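Local coordinates for ankyrin repeat-containing protein YAR1 (Saccharomyces cerevisiae, PDB 4BSZ) that binds unfolded protein and is required for a normal rate of cell proliferation in yeast, at residues B[52-57]-B[88-93]; B[94-99]-B[124-129]; B[102-107]-B[137-142]. One frame throughout, in Å; residues are numbered along the deposited sequence.

Interaction 1 of 3, residues B[52-57]-B[88-93]; sequences DSTALH and VNEVNK
N92 reaches S53 because its CG lies between the backbone N and the carbonyl carbon (chi1 55°). S53 answers with OG anti to its carbonyl carbon. The bond joins neighbouring parts of an ankyrin stack: T54 to H57 is the TALH form of the TPLH ankyrin signature, and 88-93 leads into the repeat that begins at T94. N92 ND2 donates to S53 OG at 3.2 Å with an N-H...O angle of 145°, the oxygen tilted out of the amide plane. S53 OG also bonds S51, and N92 ND2 bonds an acidic side chain of the chain of another protein. N92 OD1 accepts from the backbone N of T94 and N96, which fixes the rotation of the amide. E90 crosses T54 obliquely, with OE1 3.3 Å from T54 CG2. Its OE2 makes a salt bridge to K47, which would probably ease the like charges of E90 and D52. L56 CD2 packs 3.9 Å from V88 CA. The H57 ring stands nearly perpendicular to the E90 carboxylate, and NE2 bonds N96 O in the next repeat. H57 ND1 accepts a hydrogen bond from T54 N at 3.0 Å, and H57 CE1 lies 3.4 Å from E90 O.

Interaction 2 of 3, residues B[94-99]-B[124-129]; sequences TGNTAL and IRNKFG
T94 and K127 are joined where two successive finger loops of the ankyrin stack pair, nearly antiparallel. Two hydrogen bonds join the loops. K127 N donates to T94 O at 3.1 Å, almost straight at 168°. N126 ND2 donates to N96 OD1 at 3.0 Å, in the carbonyl plane and on a lone pair. The two side chains lie side by side and point the same way, but their amide planes are turned 76° apart. N96 ND2 bonds an acidic side chain of the chain of another protein. N126 OD1 accepts from F128 N at 2.8 Å, which makes an Asx turn within the type I turn from N126 to G129. With an alanine here in place of N126, N96 OD1 would probably be left without this donor and the turn without its Asx bond to F128 N. Backbone packing is close at G95: a CB there would press on K127 N. K127 NZ bonds K93 O. The nonpolar contacts sit at the two ends. T97 CG2 lies 4.1 Å from I124 CB. At the other end T94 CG2, anti to its backbone N, lies 3.5 Å from F128 CE2.

Interaction 3 of 3, residues B[102-107]-B[137-142]; sequences ASLNGK and ENSGKE
K141 lies along the turn at 104-106, and its chain does most of the touching. Its CB points toward the other segment. Chi1 (-59°) puts CG anti to the carbonyl carbon, 3.5 Å from G106 CA. The bend at chi2 (-44°) then turns CD along the turn. A second bend, at chi4 (-68°), carries the amino group back to the end of helix 98-104. There NZ makes a weak hydrogen bond to L104 O at 3.4 Å. On the way CE passes N105 O at 4.0 Å, and CG lies 3.7 Å from S103 O. The lysine thus meets the carbonyl end of the helix, where its positive charge would probably be well placed. G106 offers no side chain to this approach. A CB there would point toward K141 and would probably crowd its chain.

S139 comes in beside the lysine, from the end of helix 132-138. Its CB points toward L104 and sits 3.5 Å from L104 O. Its OG lies near both L104 O and the leucine branch, 3.8 Å from L104 CG. L104 itself starts away from the other segment, yet its CG and CD1 both meet the serine OG. The same side chain also packs on E135 and on a polar side chain of the chain of another protein. S103 touches A132 and A136 of the neighbouring helix, while its OG bonds L99 O.

Both helices end alike, each in a Schellman motif with a glycine of positive phi, G106 or G140, at C-prime. Each turn leads straight into a next helix, 108-117 or 142-151. Equivalent helix-turn-helix ends stacked side by side are typical of the ankyrin fold.

Overall arrangement
Interactions 1 and 2 join successive loops, and interaction 3 joins successive helix ends, all in one stack. Interaction 1 is the most buried and lies nearest the chain centre. Interactions 2 and 3 are partly buried and lie further out. Interactions 1 and 2 touch directly through two hydrogen bonds. Interaction 3 touches neither in space, but 94-99 adjoins 102-107 along the chain and both use helix 98-104. The chemistry changes with place. Asparagine amides bond across interactions 1 and 2, joined in interaction 2 by a backbone hydrogen bond, whereas interaction 3 relies on lysine packing and one weak bond. All three lie within reach of the chain of another protein.

Interaction 1 of 3, residues B[52-57]-B[88-93]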
ATOM      1  N   ASP B  52      37.012  21.745 -29.125  1.00 63.80           N
ATOM      2  CA  ASP B  52      36.654  23.173 -29.025  1.00 62.56           C
ATOM      3  C   ASP B  52      36.596  23.639 -27.561  1.00 59.19           C
ATOM      4  O   ASP B  52      36.163  24.760 -27.266  1.00 58.16           O
ATOM      5  CB  ASP B  52      35.362  23.522 -29.790  1.00 96.54           C
ATOM      6  CG  ASP B  52      35.526  24.726 -30.700  1.00 98.30           C
ATOM      7  OD1 ASP B  52      36.634  24.907 -31.249  1.00 99.56           O
ATOM      8  OD2 ASP B  52      34.548  25.489 -30.868  1.00 98.71           O
ATOM      9  N   SER B  53      37.059  22.771 -26.661  1.00 63.45           N
ATOM     10  CA  SER B  53      37.100  23.053 -25.225  1.00 60.87           C
ATOM     11  C   SER B  53      38.145  24.099 -24.881  1.00 59.94           C
ATOM     12  O   SER B  53      39.260  24.065 -25.396  1.00 60.91           O
ATOM     13  CB  SER B  53      37.412  21.781 -24.440  1.00 55.14           C
ATOM     14  OG  SER B  53      36.524  20.736 -24.789  1.00 56.41           O
ATOM     15  N   THR B  54      37.790  25.017 -23.989  1.00 52.89           N
ATOM     16  CA  THR B  54      38.701  26.084 -23.579  1.00 52.31           C
ATOM     17  C   THR B  54      39.645  25.657 -22.456  1.00 51.39           C
ATOM     18  O   THR B  54      39.568  24.531 -21.956  1.00 51.23           O
ATOM     19  CB  THR B  54      37.930  27.324 -23.113  1.00 61.26           C
ATOM     20  OG1 THR B  54      37.349  27.074 -21.823  1.00 59.95           O
ATOM     21  CG2 THR B  54      36.835  27.672 -24.121  1.00 62.44           C
ATOM     22  N   ALA B  55      40.537  26.564 -22.067  1.00 65.90           N
ATOM     23  CA  ALA B  55      41.469  26.307 -20.970  1.00 65.44           C
ATOM     24  C   ALA B  55      40.715  26.245 -19.648  1.00 64.53           C
ATOM     25  O   ALA B  55      41.116  25.542 -18.724  1.00 64.52           O
ATOM     26  CB  ALA B  55      42.542  27.382 -20.920  1.00 58.22           C
ATOM     27  N   LEU B  56      39.629  27.005 -19.562  1.00 52.64           N
ATOM     28  CA  LEU B  56      38.756  26.945 -18.406  1.00 52.11           C
ATOM     29  C   LEU B  56      38.252  25.510 -18.214  1.00 52.01           C
ATOM     30  O   LEU B  56      38.268  24.994 -17.104  1.00 52.06           O
ATOM     31  CB  LEU B  56      37.582  27.912 -18.570  1.00 48.82           C
ATOM     32  CG  LEU B  56      36.729  28.142 -17.321  1.00 48.66           C
ATOM     33  CD1 LEU B  56      37.588  28.678 -16.174  1.00 49.13           C
ATOM     34  CD2 LEU B  56      35.584  29.087 -17.634  1.00 48.95           C
ATOM     35  N   HIS B  57      37.819  24.871 -19.300  1.00 55.72           N
ATOM     36  CA  HIS B  57      37.420  23.469 -19.268  1.00 56.12           C
ATOM     37  C   HIS B  57      38.469  22.588 -18.593  1.00 56.65           C
ATOM     38  O   HIS B  57      38.178  21.872 -17.639  1.00 56.87           O
ATOM     39  CB  HIS B  57      37.187  22.942 -20.682  1.00 53.49           C
ATOM     40  CG  HIS B  57      35.836  23.262 -21.240  1.00 53.56           C
ATOM     41  ND1 HIS B  57      35.601  24.358 -22.043  1.00 53.82           N
ATOM     42  CD2 HIS B  57      34.650  22.614 -21.131  1.00 53.75           C
ATOM     43  CE1 HIS B  57      34.329  24.374 -22.400  1.00 54.19           C
ATOM     44  NE2 HIS B  57      33.730  23.327 -21.857  1.00 54.06           N
ATOM     45  N   VAL B  88      32.846  32.147 -19.866  1.00 75.35           N
ATOM     46  CA  VAL B  88      32.565  31.254 -18.753  1.00 73.52           C
ATOM     47  C   VAL B  88      31.566  30.180 -19.177  1.00 72.74           C
ATOM     48  O   VAL B  88      31.673  29.012 -18.789  1.00 71.14           O
ATOM     49  CB  VAL B  88      32.044  32.029 -17.505  1.00 81.07           C
ATOM     50  CG1 VAL B  88      33.007  33.150 -17.134  1.00 82.32           C
ATOM     51  CG2 VAL B  88      30.651  32.592 -17.734  1.00 82.43           C
ATOM     52  N   ASN B  89      30.615  30.579 -20.011  1.00 59.49           N
ATOM     53  CA  ASN B  89      29.548  29.696 -20.430  1.00 59.28           C
ATOM     54  C   ASN B  89      29.818  29.119 -21.807  1.00 59.84           C
ATOM     55  O   ASN B  89      28.901  28.639 -22.462  1.00 60.57           O
ATOM     56  CB  ASN B  89      28.210  30.441 -20.416  1.00 79.95           C
ATOM     57  CG  ASN B  89      27.807  30.893 -19.022  1.00 79.56           C
ATOM     58  OD1 ASN B  89      27.808  30.101 -18.076  1.00 77.80           O
ATOM     59  ND2 ASN B  89      27.467  32.172 -18.888  1.00 81.47           N
ATOM     60  N   GLU B  90      31.071  29.180 -22.252  1.00 63.26           N
ATOM     61  CA  GLU B  90      31.439  28.660 -23.568  1.00 64.02           C
ATOM     62  C   GLU B  90      31.302  27.136 -23.572  1.00 62.73           C
ATOM     63  O   GLU B  90      31.664  26.463 -22.598  1.00 60.96           O
ATOM     64  CB  GLU B  90      32.859  29.091 -23.949  1.00111.51           C
ATOM     65  CG  GLU B  90      33.102  29.230 -25.448  1.00113.38           C
ATOM     66  CD  GLU B  90      33.595  27.945 -26.099  1.00112.89           C
ATOM     67  OE1 GLU B  90      33.891  26.979 -25.369  1.00111.08           O
ATOM     68  OE2 GLU B  90      33.694  27.898 -27.346  1.00114.58           O
ATOM     69  N   VAL B  91      30.753  26.608 -24.664  1.00 60.59           N
ATOM     70  CA  VAL B  91      30.500  25.175 -24.807  1.00 59.95           C
ATOM     71  C   VAL B  91      31.379  24.567 -25.902  1.00 60.74           C
ATOM     72  O   VAL B  91      31.680  25.222 -26.908  1.00 62.45           O
ATOM     73  CB  VAL B  91      29.003  24.884 -25.133  1.00 60.96           C
ATOM     74  CG1 VAL B  91      28.102  25.422 -24.040  1.00 60.32           C
ATOM     75  CG2 VAL B  91      28.607  25.462 -26.481  1.00 63.65           C
ATOM     76  N   ASN B  92      31.801  23.322 -25.709  1.00 59.62           N
ATOM     77  CA  ASN B  92      32.585  22.635 -26.737  1.00 60.63           C
ATOM     78  C   ASN B  92      31.676  21.996 -27.789  1.00 62.55           C
ATOM     79  O   ASN B  92      30.473  22.237 -27.776  1.00 63.19           O
ATOM     80  CB  ASN B  92      33.532  21.609 -26.109  1.00 63.12           C
ATOM     81  CG  ASN B  92      32.810  20.606 -25.231  1.00 62.01           C
ATOM     82  OD1 ASN B  92      31.674  20.220 -25.504  1.00 62.72           O
ATOM     83  ND2 ASN B  92      33.474  20.180 -24.163  1.00 60.47           N
ATOM     84  N   LYS B  93      32.237  21.194 -28.694  1.00 83.02           N
ATOM     85  CA  LYS B  93      31.442  20.597 -29.773  1.00 85.35           C
ATOM     86  C   LYS B  93      30.297  19.736 -29.231  1.00 84.98           C
ATOM     87  O   LYS B  93      29.267  19.556 -29.889  1.00 86.92           O
ATOM     88  CB  LYS B  93      32.310  19.762 -30.727  1.00 87.04           C
ATOM     89  CG  LYS B  93      33.265  20.562 -31.611  1.00 88.29           C
ATOM     90  CD  LYS B  93      33.514  19.843 -32.944  1.00 91.02           C
ATOM     91  CE  LYS B  93      34.895  20.152 -33.546  1.00 91.65           C
ATOM     92  NZ  LYS B  93      35.160  21.601 -33.775  1.00 91.94           N
TER

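Interaction 2 of 3, residues B[94-99]-B[124-129]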
ATOM      1  N   THR B  94      30.488  19.219 -28.022  1.00 67.22           N
ATOM      2  CA  THR B  94      29.521  18.335 -27.389  1.00 66.73           C
ATOM      3  C   THR B  94      28.507  19.155 -26.576  1.00 65.82           C
ATOM      4  O   THR B  94      27.531  18.619 -26.041  1.00 65.56           O
ATOM      5  CB  THR B  94      30.255  17.290 -26.518  1.00 64.94           C
ATOM      6  OG1 THR B  94      31.345  16.740 -27.268  1.00 65.94           O
ATOM      7  CG2 THR B  94      29.329  16.163 -26.090  1.00 65.04           C
ATOM      8  N   GLY B  95      28.740  20.465 -26.505  1.00 70.26           N
ATOM      9  CA  GLY B  95      27.815  21.388 -25.871  1.00 69.95           C
ATOM     10  C   GLY B  95      28.018  21.556 -24.376  1.00 67.55           C
ATOM     11  O   GLY B  95      27.123  22.020 -23.669  1.00 67.23           O
ATOM     12  N   ASN B  96      29.201  21.185 -23.894  1.00 59.58           N
ATOM     13  CA  ASN B  96      29.493  21.228 -22.464  1.00 57.62           C
ATOM     14  C   ASN B  96      30.246  22.488 -22.031  1.00 57.16           C
ATOM     15  O   ASN B  96      31.186  22.928 -22.691  1.00 57.73           O
ATOM     16  CB  ASN B  96      30.271  19.975 -22.029  1.00 59.62           C
ATOM     17  CG  ASN B  96      29.406  18.722 -21.998  1.00 59.89           C
ATOM     18  OD1 ASN B  96      28.266  18.747 -21.540  1.00 59.78           O
ATOM     19  ND2 ASN B  96      29.959  17.614 -22.478  1.00 60.44           N
ATOM     20  N   THR B  97      29.812  23.066 -20.915  1.00 55.25           N
ATOM     21  CA  THR B  97      30.522  24.175 -20.305  1.00 54.95           C
ATOM     22  C   THR B  97      31.615  23.604 -19.424  1.00 53.66           C
ATOM     23  O   THR B  97      31.629  22.401 -19.151  1.00 52.98           O
ATOM     24  CB  THR B  97      29.596  25.011 -19.417  1.00 54.15           C
ATOM     25  OG1 THR B  97      29.055  24.182 -18.381  1.00 53.00           O
ATOM     26  CG2 THR B  97      28.466  25.608 -20.242  1.00 55.79           C
ATOM     27  N   ALA B  98      32.523  24.462 -18.972  1.00 61.23           N
ATOM     28  CA  ALA B  98      33.502  24.049 -17.978  1.00 60.35           C
ATOM     29  C   ALA B  98      32.774  23.542 -16.727  1.00 59.49           C
ATOM     30  O   ALA B  98      33.214  22.590 -16.073  1.00 58.86           O
ATOM     31  CB  ALA B  98      34.415  25.193 -17.630  1.00 52.36           C
ATOM     32  N   LEU B  99      31.650  24.181 -16.416  1.00 52.80           N
ATOM     33  CA  LEU B  99      30.862  23.816 -15.261  1.00 52.19           C
ATOM     34  C   LEU B  99      30.426  22.362 -15.347  1.00 51.60           C
ATOM     35  O   LEU B  99      30.520  21.625 -14.358  1.00 50.99           O
ATOM     36  CB  LEU B  99      29.646  24.723 -15.159  1.00 51.30           C
ATOM     37  CG  LEU B  99      28.800  24.596 -13.897  1.00 50.94           C
ATOM     38  CD1 LEU B  99      29.683  24.534 -12.656  1.00 50.50           C
ATOM     39  CD2 LEU B  99      27.843  25.767 -13.821  1.00 52.02           C
ATOM     40  N   ILE B 124      22.573  25.445 -18.696  1.00 58.08           N
ATOM     41  CA  ILE B 124      22.938  25.220 -20.087  1.00 59.11           C
ATOM     42  C   ILE B 124      22.814  23.733 -20.360  1.00 58.48           C
ATOM     43  O   ILE B 124      23.325  22.914 -19.595  1.00 56.69           O
ATOM     44  CB  ILE B 124      24.390  25.638 -20.397  1.00 63.82           C
ATOM     45  CG1 ILE B 124      24.660  27.086 -19.968  1.00 64.42           C
ATOM     46  CG2 ILE B 124      24.689  25.438 -21.873  1.00 65.21           C
ATOM     47  CD1 ILE B 124      24.117  28.118 -20.907  1.00 67.00           C
ATOM     48  N   ARG B 125      22.122  23.393 -21.441  1.00 80.43           N
ATOM     49  CA  ARG B 125      21.889  22.004 -21.797  1.00 80.43           C
ATOM     50  C   ARG B 125      22.763  21.589 -22.959  1.00 81.13           C
ATOM     51  O   ARG B 125      22.838  22.296 -23.960  1.00 82.90           O
ATOM     52  CB  ARG B 125      20.426  21.817 -22.164  1.00 97.28           C
ATOM     53  CG  ARG B 125      19.508  22.161 -21.036  1.00 96.79           C
ATOM     54  CD  ARG B 125      18.573  21.020 -20.769  1.00 96.93           C
ATOM     55  NE  ARG B 125      17.324  21.178 -21.501  1.00 99.61           N
ATOM     56  CZ  ARG B 125      16.166  21.478 -20.924  1.00100.36           C
ATOM     57  NH1 ARG B 125      16.110  21.638 -19.605  1.00 98.57           N
ATOM     58  NH2 ARG B 125      15.068  21.607 -21.660  1.00103.15           N
ATOM     59  N   ASN B 126      23.421  20.439 -22.833  1.00 61.52           N
ATOM     60  CA  ASN B 126      24.310  19.940 -23.898  1.00 62.30           C
ATOM     61  C   ASN B 126      23.600  19.190 -25.049  1.00 64.73           C
ATOM     62  O   ASN B 126      22.368  19.088 -25.073  1.00 65.93           O
ATOM     63  CB  ASN B 126      25.439  19.086 -23.304  1.00 67.21           C
ATOM     64  CG  ASN B 126      24.932  17.822 -22.619  1.00 66.60           C
ATOM     65  OD1 ASN B 126      23.918  17.252 -23.009  1.00 67.97           O
ATOM     66  ND2 ASN B 126      25.650  17.375 -21.596  1.00 64.81           N
ATOM     67  N   LYS B 127      24.384  18.656 -25.984  1.00 64.03           N
ATOM     68  CA  LYS B 127      23.837  17.950 -27.148  1.00 66.74           C
ATOM     69  C   LYS B 127      22.962  16.750 -26.768  1.00 67.02           C
ATOM     70  O   LYS B 127      22.158  16.271 -27.580  1.00 69.57           O
ATOM     71  CB  LYS B 127      24.954  17.496 -28.104  1.00 85.55           C
ATOM     72  CG  LYS B 127      25.769  18.618 -28.735  1.00 85.96           C
ATOM     73  CD  LYS B 127      24.928  19.495 -29.650  1.00 88.63           C
ATOM     74  CE  LYS B 127      25.740  20.684 -30.169  1.00 89.04           C
ATOM     75  NZ  LYS B 127      26.864  20.265 -31.052  1.00 89.87           N
ATOM     76  N   PHE B 128      23.117  16.274 -25.534  1.00 68.18           N
ATOM     77  CA  PHE B 128      22.337  15.136 -25.042  1.00 68.34           C
ATOM     78  C   PHE B 128      21.174  15.581 -24.157  1.00 67.72           C
ATOM     79  O   PHE B 128      20.389  14.757 -23.693  1.00 67.95           O
ATOM     80  CB  PHE B 128      23.234  14.151 -24.287  1.00 67.47           C
ATOM     81  CG  PHE B 128      24.485  13.790 -25.027  1.00 67.98           C
ATOM     82  CD1 PHE B 128      24.418  13.114 -26.234  1.00 70.61           C
ATOM     83  CD2 PHE B 128      25.729  14.132 -24.521  1.00 66.10           C
ATOM     84  CE1 PHE B 128      25.569  12.784 -26.929  1.00 71.31           C
ATOM     85  CE2 PHE B 128      26.895  13.803 -25.213  1.00 66.74           C
ATOM     86  CZ  PHE B 128      26.810  13.129 -26.422  1.00 69.32           C
ATOM     87  N   GLY B 129      21.078  16.885 -23.918  1.00 78.25           N
ATOM     88  CA  GLY B 129      19.958  17.455 -23.189  1.00 78.12           C
ATOM     89  C   GLY B 129      20.195  17.652 -21.710  1.00 75.50           C
ATOM     90  O   GLY B 129      19.275  17.992 -20.982  1.00 75.36           O
TER

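Interaction 3 of 3, residues B[102-107]-B[137-142]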
ATOM      1  N   ALA B 102      33.346  20.189 -14.447  1.00 54.05           N
ATOM      2  CA  ALA B 102      33.639  20.333 -13.025  1.00 53.93           C
ATOM      3  C   ALA B 102      32.612  19.560 -12.194  1.00 53.56           C
ATOM      4  O   ALA B 102      32.945  18.991 -11.156  1.00 53.67           O
ATOM      5  CB  ALA B 102      33.668  21.803 -12.628  1.00 49.58           C
ATOM      6  N   SER B 103      31.366  19.528 -12.662  1.00 48.72           N
ATOM      7  CA  SER B 103      30.307  18.841 -11.925  1.00 48.48           C
ATOM      8  C   SER B 103      30.417  17.336 -12.085  1.00 48.61           C
ATOM      9  O   SER B 103      30.244  16.598 -11.128  1.00 48.65           O
ATOM     10  CB  SER B 103      28.940  19.327 -12.372  1.00 48.54           C
ATOM     11  OG  SER B 103      28.914  20.741 -12.361  1.00 48.79           O
ATOM     12  N   LEU B 104      30.718  16.888 -13.298  1.00 49.42           N
ATOM     13  CA  LEU B 104      30.974  15.480 -13.551  1.00 49.95           C
ATOM     14  C   LEU B 104      32.109  14.958 -12.659  1.00 50.23           C
ATOM     15  O   LEU B 104      32.027  13.868 -12.094  1.00 50.70           O
ATOM     16  CB  LEU B 104      31.301  15.254 -15.028  1.00 51.41           C
ATOM     17  CG  LEU B 104      31.645  13.804 -15.373  1.00 52.36           C
ATOM     18  CD1 LEU B 104      30.830  13.284 -16.549  1.00 53.21           C
ATOM     19  CD2 LEU B 104      33.126  13.662 -15.651  1.00 52.90           C
ATOM     20  N   ASN B 105      33.162  15.751 -12.518  1.00 58.87           N
ATOM     21  CA  ASN B 105      34.307  15.323 -11.730  1.00 59.51           C
ATOM     22  C   ASN B 105      34.223  15.724 -10.265  1.00 59.48           C
ATOM     23  O   ASN B 105      35.167  15.519  -9.505  1.00 60.29           O
ATOM     24  CB  ASN B 105      35.607  15.817 -12.362  1.00 61.29           C
ATOM     25  CG  ASN B 105      35.892  15.143 -13.691  1.00 61.80           C
ATOM     26  OD1 ASN B 105      36.289  13.977 -13.735  1.00 62.71           O
ATOM     27  ND2 ASN B 105      35.680  15.870 -14.782  1.00 61.52           N
ATOM     28  N   GLY B 106      33.089  16.296  -9.876  1.00 54.38           N
ATOM     29  CA  GLY B 106      32.821  16.610  -8.483  1.00 54.55           C
ATOM     30  C   GLY B 106      33.791  17.568  -7.826  1.00 55.11           C
ATOM     31  O   GLY B 106      34.134  17.407  -6.656  1.00 55.95           O
ATOM     32  N   LYS B 107      34.231  18.571  -8.577  1.00 53.79           N
ATOM     33  CA  LYS B 107      35.161  19.566  -8.069  1.00 54.54           C
ATOM     34  C   LYS B 107      34.408  20.745  -7.460  1.00 54.57           C
ATOM     35  O   LYS B 107      34.119  21.727  -8.153  1.00 54.31           O
ATOM     36  CB  LYS B 107      36.061  20.046  -9.199  1.00 51.03           C
ATOM     37  CG  LYS B 107      36.760  18.920  -9.922  1.00 51.20           C
ATOM     38  CD  LYS B 107      37.633  18.102  -8.978  1.00 52.33           C
ATOM     39  CE  LYS B 107      38.461  17.076  -9.749  1.00 52.90           C
ATOM     40  NZ  LYS B 107      39.473  16.396  -8.899  1.00 54.45           N
ATOM     41  N   GLU B 137      24.542  14.924 -10.362  1.00 49.00           N
ATOM     42  CA  GLU B 137      23.791  13.845  -9.734  1.00 49.39           C
ATOM     43  C   GLU B 137      24.029  12.512 -10.435  1.00 50.11           C
ATOM     44  O   GLU B 137      23.997  11.453  -9.814  1.00 50.61           O
ATOM     45  CB  GLU B 137      22.295  14.191  -9.697  1.00 69.28           C
ATOM     46  CG  GLU B 137      21.426  13.171  -8.999  1.00 69.78           C
ATOM     47  CD  GLU B 137      21.960  12.759  -7.633  1.00 69.66           C
ATOM     48  OE1 GLU B 137      22.571  13.607  -6.941  1.00 69.22           O
ATOM     49  OE2 GLU B 137      21.764  11.580  -7.248  1.00 70.29           O
ATOM     50  N   ASN B 138      24.284  12.573 -11.735  1.00 51.11           N
ATOM     51  CA  ASN B 138      24.462  11.365 -12.517  1.00 52.15           C
ATOM     52  C   ASN B 138      25.797  10.666 -12.233  1.00 52.37           C
ATOM     53  O   ASN B 138      25.935   9.465 -12.459  1.00 53.50           O
ATOM     54  CB  ASN B 138      24.305  11.686 -14.002  1.00 52.81           C
ATOM     55  CG  ASN B 138      24.244  10.450 -14.854  1.00 54.32           C
ATOM     56  OD1 ASN B 138      23.280   9.693 -14.801  1.00 55.23           O
ATOM     57  ND2 ASN B 138      25.285  10.231 -15.645  1.00 54.82           N
ATOM     58  N   SER B 139      26.766  11.423 -11.722  1.00 57.45           N
ATOM     59  CA  SER B 139      28.072  10.876 -11.357  1.00 57.86           C
ATOM     60  C   SER B 139      28.244  10.689  -9.849  1.00 57.86           C
ATOM     61  O   SER B 139      29.365  10.486  -9.368  1.00 58.31           O
ATOM     62  CB  SER B 139      29.201  11.766 -11.886  1.00 73.09           C
ATOM     63  OG  SER B 139      29.476  11.485 -13.244  1.00 73.72           O
ATOM     64  N   GLY B 140      27.141  10.772  -9.107  1.00 57.19           N
ATOM     65  CA  GLY B 140      27.157  10.564  -7.669  1.00 57.46           C
ATOM     66  C   GLY B 140      27.948  11.599  -6.882  1.00 57.05           C
ATOM     67  O   GLY B 140      28.447  11.322  -5.789  1.00 57.76           O
ATOM     68  N   LYS B 141      28.062  12.800  -7.437  1.00 63.80           N
ATOM     69  CA  LYS B 141      28.765  13.887  -6.769  1.00 63.62           C
ATOM     70  C   LYS B 141      27.762  14.714  -5.965  1.00 63.34           C
ATOM     71  O   LYS B 141      27.396  15.832  -6.336  1.00 62.83           O
ATOM     72  CB  LYS B 141      29.554  14.737  -7.779  1.00 50.70           C
ATOM     73  CG  LYS B 141      30.605  13.936  -8.581  1.00 51.19           C
ATOM     74  CD  LYS B 141      31.408  12.988  -7.675  1.00 52.29           C
ATOM     75  CE  LYS B 141      32.789  12.631  -8.235  1.00 53.04           C
ATOM     76  NZ  LYS B 141      32.743  11.784  -9.458  1.00 53.33           N
ATOM     77  N   GLU B 142      27.330  14.125  -4.854  1.00 54.90           N
ATOM     78  CA  GLU B 142      26.292  14.672  -3.990  1.00 54.93           C
ATOM     79  C   GLU B 142      26.605  16.029  -3.363  1.00 55.08           C
ATOM     80  O   GLU B 142      25.693  16.808  -3.099  1.00 55.02           O
ATOM     81  CB  GLU B 142      25.945  13.657  -2.905  1.00 71.86           C
ATOM     82  CG  GLU B 142      25.286  12.382  -3.426  1.00 71.98           C
ATOM     83  CD  GLU B 142      23.849  12.597  -3.905  1.00 71.47           C
ATOM     84  OE1 GLU B 142      23.359  13.750  -3.877  1.00 71.01           O
ATOM     85  OE2 GLU B 142      23.204  11.604  -4.308  1.00 71.80           O
TER